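Local coordinates for ferric vibriobactin ABC transporter, periplasmic ferric vibriobactin-binding protein (Vibrio cholerae, PDB 3R5T), which binds ferric vibriobactin in the periplasm and probably delivers it to an ABC transporter for iron uptake, at residues 164-169 with 228-233. Residues are numbered along the deposited sequence; the frame is centred on the assembly and turned at random.
Sequences RANIVS and ETTFLI. With VBN ((4S,5R)-N-{3-[(2,3-dihydroxybenzoyl)amino]propyl}-2-(2,3-dihydroxyphenyl)-N-[3-({[(4S,5R)-2-(2,3-dihydroxyphenyl)-5-met hyl-4,5-dihydro-1,3-oxazol-4-yl]carbonyl}amino)propyl]-5-methyl-4,5-dihydro-1,3-oxazole-4-carboxamide), chain B.
N166 and V168 of strand 165-169 each give their N-H and their carbonyl to the parallel strand 229-233, whose direction differs by 24°: N166 N to T229 O, F231 N to N166 O, V168 N to F231 O at 2.8 Å, and I233 N to V168 O. A weak bond from T229 N to R164 O (3.2 Å) begins this ladder. At the same end the bent chain of E228 (chi2 97°) brings OE1 back to R164 N, 2.8 Å away on a nearly straight N-H line, although the nitrogen sits well above the carboxylate plane. Two waters add to this end, one joining R164 O to T229 OG1, the other R164 NE to E228 OE1. On one face of the sheet, A165 CB abuts the edge of the F231 ring at CE2, 3.7 Å off, and farther along I167 CG2 meets I233 CG2 (3.6 Å), the two side chains crossing at about a right angle; helix 185-192 covers I167, F231 and I233. On the other face T230 OG1 donates to N166 OD1 over 2.7 Å, in the carbonyl plane on a lone pair. With chi1 at 47°, N166 CG sits between backbone N and carbonyl carbon, and the side chain's end comes close to the T230 hydroxyl; its ND2 is held by E198 while S254 shares that hydroxyl. Beyond, L232 CD2 lies alongside V168 CB at 3.8 Å, and helix 237-244 packs on L232. Strand 165-169 is the middle one of the lobe's five-stranded mixed sheet; 229-233 separates it from 260-264. At the far end I233 CD1 rests on S169 CB, and S169 OG donates to the vibriobactin carbonyl OAC (2.7 Å): main-chain ladder, buried T230-N166 bond and apolar packing together join two strands, one carrying a siderophore-binding hydroxyl at its end.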
loop_
_atom_site.group_PDB
_atom_site.type_symbol
_atom_site.label_atom_id
_atom_site.label_comp_id
_atom_site.label_asym_id
_atom_site.label_seq_id
_atom_site.Cartn_x
_atom_site.Cartn_y
_atom_site.Cartn_z
ATOM N N ARG A 164 -14.980 9.567 14.139
ATOM C CA ARG A 164 -13.858 8.775 13.660
ATOM C C ARG A 164 -14.272 7.865 12.517
ATOM O O ARG A 164 -15.459 7.729 12.221
ATOM C CB ARG A 164 -13.304 7.909 14.790
ATOM C CG ARG A 164 -13.005 8.700 16.064
ATOM C CD ARG A 164 -12.326 7.810 17.092
ATOM N NE ARG A 164 -13.222 6.784 17.610
ATOM C CZ ARG A 164 -12.797 5.656 18.171
ATOM N NH1 ARG A 164 -13.668 4.763 18.616
ATOM N NH2 ARG A 164 -11.496 5.424 18.283
ATOM N N ALA A 165 -13.274 7.266 11.884
ATOM C CA ALA A 165 -13.518 6.311 10.807
ATOM C C ALA A 165 -12.699 5.056 11.007
ATOM O O ALA A 165 -11.595 5.103 11.538
ATOM C CB ALA A 165 -13.181 6.933 9.455
ATOM N N ASN A 166 -13.235 3.923 10.551
ATOM C CA ASN A 166 -12.421 2.718 10.425
ATOM C C ASN A 166 -12.207 2.372 8.952
ATOM O O ASN A 166 -12.878 2.911 8.079
ATOM C CB ASN A 166 -13.024 1.519 11.185
ATOM C CG ASN A 166 -14.490 1.343 10.929
ATOM O OD1 ASN A 166 -14.938 1.312 9.781
ATOM N ND2 ASN A 166 -15.268 1.220 12.013
ATOM N N ILE A 167 -11.238 1.508 8.694
ATOM C CA ILE A 167 -10.932 1.058 7.348
ATOM C C ILE A 167 -10.991 -0.450 7.351
ATOM O O ILE A 167 -10.279 -1.113 8.112
ATOM C CB ILE A 167 -9.526 1.513 6.898
ATOM C CG1 ILE A 167 -9.419 3.039 6.986
ATOM C CG2 ILE A 167 -9.244 1.025 5.478
ATOM C CD1 ILE A 167 -7.982 3.552 6.811
ATOM N N VAL A 168 -11.839 -1.011 6.496
ATOM C CA VAL A 168 -12.146 -2.427 6.565
ATOM C C VAL A 168 -11.876 -3.123 5.236
ATOM O O VAL A 168 -12.173 -2.585 4.172
ATOM C CB VAL A 168 -13.644 -2.626 6.913
ATOM C CG1 VAL A 168 -14.045 -4.102 6.856
ATOM C CG2 VAL A 168 -13.977 -2.019 8.276
ATOM N N SER A 169 -11.323 -4.329 5.316
ATOM C CA SER A 169 -11.287 -5.268 4.193
ATOM C C SER A 169 -12.383 -6.299 4.434
ATOM O O SER A 169 -12.285 -7.133 5.325
ATOM C CB SER A 169 -9.920 -5.936 4.101
ATOM O OG SER A 169 -9.872 -6.816 2.983
ATOM N N GLU A 228 -18.117 6.194 13.352
ATOM C CA GLU A 228 -19.275 6.747 12.680
ATOM C C GLU A 228 -19.162 6.660 11.165
ATOM O O GLU A 228 -20.147 6.861 10.454
ATOM C CB GLU A 228 -19.454 8.209 13.090
ATOM C CG GLU A 228 -19.724 8.407 14.575
ATOM C CD GLU A 228 -18.490 8.764 15.410
ATOM O OE1 GLU A 228 -17.349 8.337 15.097
ATOM O OE2 GLU A 228 -18.676 9.485 16.417
ATOM N N THR A 229 -17.959 6.367 10.681
ATOM C CA THR A 229 -17.691 6.284 9.252
ATOM C C THR A 229 -16.854 5.042 8.975
ATOM O O THR A 229 -15.973 4.697 9.758
ATOM C CB THR A 229 -16.960 7.545 8.747
ATOM O OG1 THR A 229 -17.826 8.680 8.905
ATOM C CG2 THR A 229 -16.570 7.408 7.277
ATOM N N THR A 230 -17.157 4.351 7.879
ATOM C CA THR A 230 -16.382 3.192 7.461
ATOM C C THR A 230 -15.933 3.352 6.018
ATOM O O THR A 230 -16.735 3.687 5.149
ATOM C CB THR A 230 -17.207 1.882 7.556
ATOM O OG1 THR A 230 -17.459 1.567 8.930
ATOM C CG2 THR A 230 -16.451 0.703 6.882
ATOM N N PHE A 231 -14.643 3.122 5.772
ATOM C CA PHE A 231 -14.115 3.094 4.425
ATOM C C PHE A 231 -13.748 1.654 4.083
ATOM O O PHE A 231 -13.076 0.972 4.873
ATOM C CB PHE A 231 -12.875 3.984 4.323
ATOM C CG PHE A 231 -13.165 5.456 4.463
ATOM C CD1 PHE A 231 -13.655 6.168 3.383
ATOM C CD2 PHE A 231 -12.949 6.125 5.668
ATOM C CE1 PHE A 231 -13.938 7.519 3.496
ATOM C CE2 PHE A 231 -13.215 7.479 5.785
ATOM C CZ PHE A 231 -13.713 8.177 4.700
ATOM N N LEU A 232 -14.152 1.199 2.899
ATOM C CA LEU A 232 -13.873 -0.173 2.470
ATOM C C LEU A 232 -12.770 -0.225 1.414
ATOM O O LEU A 232 -12.876 0.388 0.345
ATOM C CB LEU A 232 -15.163 -0.807 1.932
ATOM C CG LEU A 232 -16.185 -1.026 3.062
ATOM C CD1 LEU A 232 -17.596 -1.048 2.532
ATOM C CD2 LEU A 232 -15.884 -2.313 3.831
ATOM N N ILE A 233 -11.720 -0.986 1.684
ATOM C CA ILE A 233 -10.674 -1.090 0.674
ATOM C C ILE A 233 -11.123 -1.920 -0.517
ATOM O O ILE A 233 -11.992 -2.782 -0.377
ATOM C CB ILE A 233 -9.328 -1.608 1.244
ATOM C CG1 ILE A 233 -9.400 -3.074 1.679
ATOM C CG2 ILE A 233 -8.850 -0.678 2.356
ATOM C CD1 ILE A 233 -8.006 -3.661 1.926
HETATM C C VBN B . -5.493 -13.045 0.980
HETATM N N VBN B . -3.047 -12.385 0.929
HETATM O O VBN B . -5.503 -13.165 2.159
HETATM C CA VBN B . -4.189 -12.915 0.204
HETATM C CB VBN B . -3.612 -14.285 -0.316
HETATM C CAB VBN B . -5.468 -7.759 -5.822
HETATM O OAC VBN B . -8.624 -9.146 3.334
HETATM O OAD VBN B . -5.355 -12.025 -4.155
HETATM O OAF VBN B . -2.768 -8.365 2.184
HETATM O OAG VBN B . 0.153 -10.930 4.812
HETATM O OAH VBN B . -0.793 -9.986 0.535
HETATM O OAI VBN B . -4.791 -10.067 1.880
HETATM O OAJ VBN B . -1.803 -11.119 2.930
HETATM O OAK VBN B . -3.161 -9.999 -0.794
HETATM C CAL VBN B . -5.461 -6.475 3.963
HETATM C CAM VBN B . 0.596 -14.409 3.553
HETATM C CAN VBN B . 0.252 -8.838 -2.842
HETATM C CAO VBN B . -4.168 -6.794 3.426
HETATM C CAP VBN B . 0.809 -13.216 4.300
HETATM C CAQ VBN B . 0.345 -9.184 -1.454
HETATM C CAR VBN B . -6.565 -7.392 3.809
HETATM C CAS VBN B . -0.438 -14.488 2.608
HETATM C CAT VBN B . -0.987 -8.920 -3.528
HETATM C CAU VBN B . -8.818 -12.524 1.472
HETATM C CAV VBN B . -8.094 -13.005 -1.910
HETATM C CAW VBN B . -8.362 -11.895 2.799
HETATM C CAX VBN B . -8.067 -12.648 -3.415
HETATM C CAY VBN B . -7.926 -13.642 0.929
HETATM C CAZ VBN B . -6.709 -13.135 -1.253
HETATM N NBB VBN B . -7.284 -10.912 2.724
HETATM N NBC VBN B . -7.524 -11.307 -3.622
HETATM N NBD VBN B . -4.653 -9.409 -2.861
HETATM O OBF VBN B . -3.505 -9.027 -4.868
HETATM C CBG VBN B . -7.544 -9.529 3.050
HETATM C CBH VBN B . -6.113 -11.116 -3.971
HETATM C CBJ VBN B . -2.439 -13.536 1.543
HETATM C CBK VBN B . -3.984 -8.026 2.735
HETATM C CBL VBN B . -0.027 -12.101 4.099
HETATM C CBM VBN B . -0.810 -9.599 -0.795
HETATM C CBN VBN B . -5.023 -8.900 2.592
HETATM C CBO VBN B . -1.007 -12.190 3.199
HETATM C CBP VBN B . -2.003 -9.677 -1.462
HETATM C CBQ VBN B . -6.369 -8.563 3.151
HETATM C CBR VBN B . -1.209 -13.414 2.408
HETATM C CBS VBN B . -2.100 -9.302 -2.876
HETATM C CBU VBN B . -4.946 -9.068 -5.255
HETATM C CBW VBN B . -3.416 -9.521 -3.567
HETATM C CBX VBN B . -5.627 -9.673 -3.928
HETATM N NBY VBN B . -6.721 -13.215 0.211
HETATM O OG1 VBN B . -2.633 -14.681 0.741
HETATM C CG2 VBN B . -3.181 -14.382 -1.771
HETATM O O HOH W 1 -16.723 9.822 11.206
HETATM O O HOH W 2 -15.956 6.532 17.470
#